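Local coordinates for protein cytochrome C554 (Nitrosomonas europaea, PDB 1FT5) that carries electrons through four haems during ammonia oxidation, accepting them directly from hydroxylamine oxidoreductase in the periplasm, at residues Ala17-His27 with Val175-Lys183. Sequence-based numbering, arbitrary orientation.
Sequences AQAQSWKDTAH and VKAMHEHYK. With HEM (protoporphyrin IX containing Fe), chain G.
H179 and Q18 meet in a buried haem-pocket contact, where helix 16-22 and the loop after it pack against loop residues 175-183. The two nitrogens of H179 divide the work: NE2 binds the haem 3 iron at 2.0 Å, across from H92, while ND1 donates to E180 O almost in the ring plane, fixing the ring's rotation. Q18 CB lies over one face, toward the rim, in a CH-pi contact. Bent at chi2 (82°), Q18 sends NE2 nearly straight to haem propionate O2A at 2.8 Å; Y182 N grips the same oxygen, and H181 ND1 holds O1A. The A17 methyl sits over the centre of the Y182 ring, CB 3.6 Å from its centroid (CH-pi), small enough to let ring and helix lie close; Y182 OH reaches A17 O through a water and bonds K208. An alanine at Y182 would probably strip the A17 methyl of aromatic cover, break that water bridge and deprive K208 of its hydroxyl partner. Serine's one-carbon arm, OG anti to the backbone N (chi1 167°), lets S21 OG accept almost straight from E180 N (2.8 Å). H27 ND1 bonds A177 O weakly; its NE2 ligates haem 4 opposite H138. Helix 16-22 thus joins the loop between helix 168-171 and strand 188-189.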
loop_
_atom_site.group_PDB
_atom_site.type_symbol
_atom_site.label_atom_id
_atom_site.label_comp_id
_atom_site.label_asym_id
_atom_site.label_seq_id
_atom_site.Cartn_x
_atom_site.Cartn_y
_atom_site.Cartn_z
ATOM N N ALA A 17 -12.156 9.750 1.769
ATOM C CA ALA A 17 -12.497 8.970 2.968
ATOM C C ALA A 17 -11.394 7.959 3.267
ATOM O O ALA A 17 -10.962 7.814 4.415
ATOM C CB ALA A 17 -13.822 8.241 2.754
ATOM N N GLN A 18 -10.951 7.253 2.224
ATOM C CA GLN A 18 -9.892 6.228 2.419
ATOM C C GLN A 18 -8.609 6.941 2.790
ATOM O O GLN A 18 -7.864 6.448 3.639
ATOM C CB GLN A 18 -9.643 5.410 1.125
ATOM C CG GLN A 18 -10.778 4.429 0.799
ATOM C CD GLN A 18 -11.979 5.075 0.079
ATOM O OE1 GLN A 18 -11.977 6.282 -0.199
ATOM N NE2 GLN A 18 -13.006 4.263 -0.166
ATOM N N ALA A 19 -8.317 8.087 2.165
ATOM C CA ALA A 19 -7.065 8.795 2.512
ATOM C C ALA A 19 -7.019 9.275 3.969
ATOM O O ALA A 19 -5.977 9.225 4.670
ATOM C CB ALA A 19 -6.865 10.003 1.564
ATOM N N GLN A 20 -8.142 9.806 4.444
ATOM C CA GLN A 20 -8.234 10.267 5.802
ATOM C C GLN A 20 -7.997 9.126 6.812
ATOM O O GLN A 20 -7.383 9.348 7.844
ATOM C CB GLN A 20 -9.613 10.874 6.029
ATOM C CG GLN A 20 -9.626 11.856 7.161
ATOM C CD GLN A 20 -10.507 11.403 8.307
ATOM O OE1 GLN A 20 -10.668 10.197 8.558
ATOM N NE2 GLN A 20 -11.080 12.371 9.026
ATOM N N SER A 21 -8.490 7.928 6.499
ATOM C CA SER A 21 -8.329 6.785 7.396
ATOM C C SER A 21 -6.897 6.236 7.255
ATOM O O SER A 21 -6.203 5.941 8.251
ATOM C CB SER A 21 -9.385 5.734 7.043
ATOM O OG SER A 21 -9.156 4.452 7.629
ATOM N N TRP A 22 -6.426 6.171 6.009
ATOM C CA TRP A 22 -5.065 5.649 5.786
ATOM C C TRP A 22 -4.022 6.502 6.563
ATOM O O TRP A 22 -3.006 5.983 7.064
ATOM C CB TRP A 22 -4.789 5.698 4.253
ATOM C CG TRP A 22 -3.319 5.517 3.915
ATOM C CD1 TRP A 22 -2.655 4.319 3.750
ATOM C CD2 TRP A 22 -2.336 6.555 3.818
ATOM N NE1 TRP A 22 -1.286 4.568 3.560
ATOM C CE2 TRP A 22 -1.068 5.921 3.610
ATOM C CE3 TRP A 22 -2.378 7.956 3.903
ATOM C CZ2 TRP A 22 0.141 6.663 3.473
ATOM C CZ3 TRP A 22 -1.189 8.691 3.777
ATOM C CH2 TRP A 22 0.062 8.028 3.561
ATOM N N LYS A 23 -4.253 7.793 6.676
ATOM C CA LYS A 23 -3.268 8.672 7.297
ATOM C C LYS A 23 -2.979 8.339 8.716
ATOM O O LYS A 23 -1.915 8.751 9.223
ATOM C CB LYS A 23 -3.742 10.149 7.229
ATOM C CG LYS A 23 -2.613 11.104 6.836
ATOM C CD LYS A 23 -2.192 12.016 8.022
ATOM C CE LYS A 23 -0.851 12.745 7.720
ATOM N NZ LYS A 23 -0.393 13.616 8.853
ATOM N N ASP A 24 -3.918 7.662 9.387
ATOM C CA ASP A 24 -3.725 7.327 10.790
ATOM C C ASP A 24 -3.093 5.950 10.978
ATOM O O ASP A 24 -2.838 5.529 12.117
ATOM C CB ASP A 24 -5.096 7.397 11.524
ATOM C CG ASP A 24 -5.601 8.840 11.678
ATOM O OD1 ASP A 24 -4.785 9.799 11.626
ATOM O OD2 ASP A 24 -6.830 9.021 11.847
ATOM N N THR A 25 -2.799 5.265 9.882
ATOM C CA THR A 25 -2.240 3.881 9.943
ATOM C C THR A 25 -0.725 3.838 10.057
ATOM O O THR A 25 -0.054 4.815 9.753
ATOM C CB THR A 25 -2.613 3.052 8.710
ATOM O OG1 THR A 25 -1.967 3.601 7.537
ATOM C CG2 THR A 25 -4.125 3.005 8.521
ATOM N N ALA A 26 -0.191 2.702 10.547
ATOM C CA ALA A 26 1.276 2.550 10.729
ATOM C C ALA A 26 1.929 2.720 9.350
ATOM O O ALA A 26 2.984 3.343 9.226
ATOM C CB ALA A 26 1.562 1.167 11.253
ATOM N N HIS A 27 1.264 2.222 8.322
ATOM C CA HIS A 27 1.836 2.363 6.948
ATOM C C HIS A 27 2.097 3.843 6.631
ATOM O O HIS A 27 3.187 4.228 6.122
ATOM C CB HIS A 27 0.869 1.814 5.866
ATOM C CG HIS A 27 0.864 0.314 5.762
ATOM N ND1 HIS A 27 -0.297 -0.453 5.723
ATOM C CD2 HIS A 27 1.897 -0.579 5.727
ATOM C CE1 HIS A 27 0.032 -1.725 5.669
ATOM N NE2 HIS A 27 1.343 -1.880 5.653
ATOM N N VAL A 175 -8.682 -3.647 9.322
ATOM C CA VAL A 175 -8.920 -2.291 8.752
ATOM C C VAL A 175 -8.007 -1.268 9.340
ATOM O O VAL A 175 -7.615 -0.311 8.655
ATOM C CB VAL A 175 -10.366 -1.807 8.924
ATOM C CG1 VAL A 175 -11.278 -2.665 8.063
ATOM C CG2 VAL A 175 -10.766 -1.846 10.395
ATOM N N LYS A 176 -7.615 -1.440 10.593
ATOM C CA LYS A 176 -6.725 -0.434 11.172
ATOM C C LYS A 176 -5.351 -0.503 10.578
ATOM O O LYS A 176 -4.528 0.358 10.891
ATOM C CB LYS A 176 -6.597 -0.548 12.701
ATOM C CG LYS A 176 -7.935 -0.304 13.368
ATOM C CD LYS A 176 -8.821 -1.503 13.137
ATOM C CE LYS A 176 -7.969 -2.747 13.215
ATOM N NZ LYS A 176 -8.410 -3.776 12.329
ATOM N N ALA A 177 -5.065 -1.520 9.782
ATOM C CA ALA A 177 -3.776 -1.594 9.142
ATOM C C ALA A 177 -3.848 -1.284 7.627
ATOM O O ALA A 177 -2.810 -1.007 7.036
ATOM C CB ALA A 177 -3.169 -2.950 9.327
ATOM N N MET A 178 -5.058 -1.316 7.051
ATOM C CA MET A 178 -5.261 -1.001 5.630
ATOM C C MET A 178 -5.789 0.476 5.634
ATOM O O MET A 178 -5.072 1.448 5.462
ATOM C CB MET A 178 -6.337 -1.985 5.002
ATOM C CG MET A 178 -6.051 -3.500 5.138
ATOM S SD MET A 178 -4.594 -4.008 4.136
ATOM C CE MET A 178 -3.312 -3.747 5.471
ATOM N N HIS A 179 -7.111 0.570 5.767
ATOM C CA HIS A 179 -7.859 1.818 5.932
ATOM C C HIS A 179 -9.301 1.290 6.000
ATOM O O HIS A 179 -9.593 0.180 5.600
ATOM C CB HIS A 179 -7.732 2.855 4.771
ATOM C CG HIS A 179 -7.975 2.313 3.407
ATOM N ND1 HIS A 179 -9.211 1.929 2.919
ATOM C CD2 HIS A 179 -7.099 2.035 2.413
ATOM C CE1 HIS A 179 -9.004 1.432 1.682
ATOM N NE2 HIS A 179 -7.713 1.478 1.335
ATOM N N GLU A 180 -10.154 2.076 6.586
ATOM C CA GLU A 180 -11.554 1.697 6.634
ATOM C C GLU A 180 -12.040 1.538 5.203
ATOM O O GLU A 180 -11.535 2.233 4.277
ATOM C CB GLU A 180 -12.312 2.812 7.311
ATOM C CG GLU A 180 -13.775 2.498 7.489
ATOM C CD GLU A 180 -13.997 1.195 8.254
ATOM O OE1 GLU A 180 -13.909 1.243 9.495
ATOM O OE2 GLU A 180 -14.238 0.143 7.637
ATOM N N HIS A 181 -13.071 0.696 5.043
ATOM C CA HIS A 181 -13.669 0.415 3.743
ATOM C C HIS A 181 -14.979 1.176 3.639
ATOM O O HIS A 181 -15.776 1.217 4.590
ATOM C CB HIS A 181 -13.850 -1.071 3.550
ATOM C CG HIS A 181 -12.539 -1.804 3.537
ATOM N ND1 HIS A 181 -11.603 -1.604 2.541
ATOM C CD2 HIS A 181 -11.976 -2.662 4.425
ATOM C CE1 HIS A 181 -10.508 -2.309 2.831
ATOM N NE2 HIS A 181 -10.708 -2.957 3.963
ATOM N N TYR A 182 -15.103 1.893 2.543
ATOM C CA TYR A 182 -16.293 2.705 2.264
ATOM C C TYR A 182 -17.014 2.140 1.050
ATOM O O TYR A 182 -16.453 1.513 0.146
ATOM C CB TYR A 182 -15.888 4.181 2.059
ATOM C CG TYR A 182 -15.245 4.725 3.285
ATOM C CD1 TYR A 182 -13.869 4.673 3.434
ATOM C CD2 TYR A 182 -16.017 5.252 4.354
ATOM C CE1 TYR A 182 -13.252 5.116 4.587
ATOM C CE2 TYR A 182 -15.398 5.699 5.511
ATOM C CZ TYR A 182 -14.014 5.628 5.628
ATOM O OH TYR A 182 -13.373 6.042 6.778
ATOM N N LYS A 183 -18.330 2.345 1.049
ATOM C CA LYS A 183 -19.202 1.817 -0.006
ATOM C C LYS A 183 -18.933 2.389 -1.399
ATOM O O LYS A 183 -18.818 3.615 -1.524
ATOM C CB LYS A 183 -20.645 2.164 0.378
ATOM C CG LYS A 183 -21.136 1.350 1.548
ATOM C CD LYS A 183 -21.589 -0.055 1.177
ATOM C CE LYS A 183 -21.805 -0.218 -0.323
ATOM N NZ LYS A 183 -21.820 -1.666 -0.727
HETATM C CHA HEM G . -9.742 -0.831 -1.112
HETATM C CHB HEM G . -8.270 3.748 -1.925
HETATM C CHC HEM G . -4.121 2.748 0.473
HETATM C CHD HEM G . -5.381 -1.933 0.672
HETATM C C1A HEM G . -9.691 0.517 -1.494
HETATM C C2A HEM G . -10.754 1.197 -2.164
HETATM C C3A HEM G . -10.343 2.451 -2.416
HETATM C C4A HEM G . -9.023 2.587 -1.891
HETATM C CMA HEM G . -11.109 3.582 -3.130
HETATM C CAA HEM G . -12.147 0.579 -2.547
HETATM C CBA HEM G . -13.258 1.007 -1.500
HETATM C CGA HEM G . -12.877 0.672 -0.034
HETATM O O1A HEM G . -12.627 -0.484 0.228
HETATM O O2A HEM G . -12.826 1.594 0.777
HETATM C C1B HEM G . -6.971 3.869 -1.348
HETATM C C2B HEM G . -6.237 5.100 -1.309
HETATM C C3B HEM G . -5.079 4.845 -0.592
HETATM C C4B HEM G . -5.166 3.437 -0.225
HETATM C CMB HEM G . -6.698 6.418 -1.934
HETATM C CAB HEM G . -3.933 5.728 -0.202
HETATM C CBB HEM G . -4.393 6.908 0.688
HETATM C C1C HEM G . -4.145 1.375 0.699
HETATM C C2C HEM G . -3.039 0.686 1.269
HETATM C C3C HEM G . -3.338 -0.593 1.265
HETATM C C4C HEM G . -4.670 -0.748 0.760
HETATM C CMC HEM G . -1.721 1.320 1.762
HETATM C CAC HEM G . -2.408 -1.767 1.704
HETATM C CBC HEM G . -1.728 -1.698 3.049
HETATM C C1D HEM G . -6.711 -2.042 0.234
HETATM C C2D HEM G . -7.448 -3.285 0.184
HETATM C C3D HEM G . -8.708 -2.949 -0.281
HETATM C C4D HEM G . -8.679 -1.526 -0.520
HETATM C CMD HEM G . -6.910 -4.669 0.498
HETATM C CAD HEM G . -9.842 -3.893 -0.656
HETATM C CBD HEM G . -9.930 -4.061 -2.142
HETATM C CGD HEM G . -11.306 -4.500 -2.678
HETATM O O1D HEM G . -11.407 -4.593 -3.907
HETATM O O2D HEM G . -12.203 -4.723 -1.867
HETATM N NA HEM G . -8.637 1.376 -1.324
HETATM N NB HEM G . -6.307 2.825 -0.689
HETATM N NC HEM G . -5.140 0.509 0.400
HETATM N ND HEM G . -7.463 -0.933 -0.199
HETATM FE FE HEM G . -6.906 0.951 -0.427
HETATM O O HOH W 1 -12.133 8.325 6.763
HETATM O O HOH W 2 -2.340 1.559 5.533
HETATM O O HOH W 3 -1.821 0.559 11.429
HETATM O O HOH W 4 -0.679 0.003 8.751
#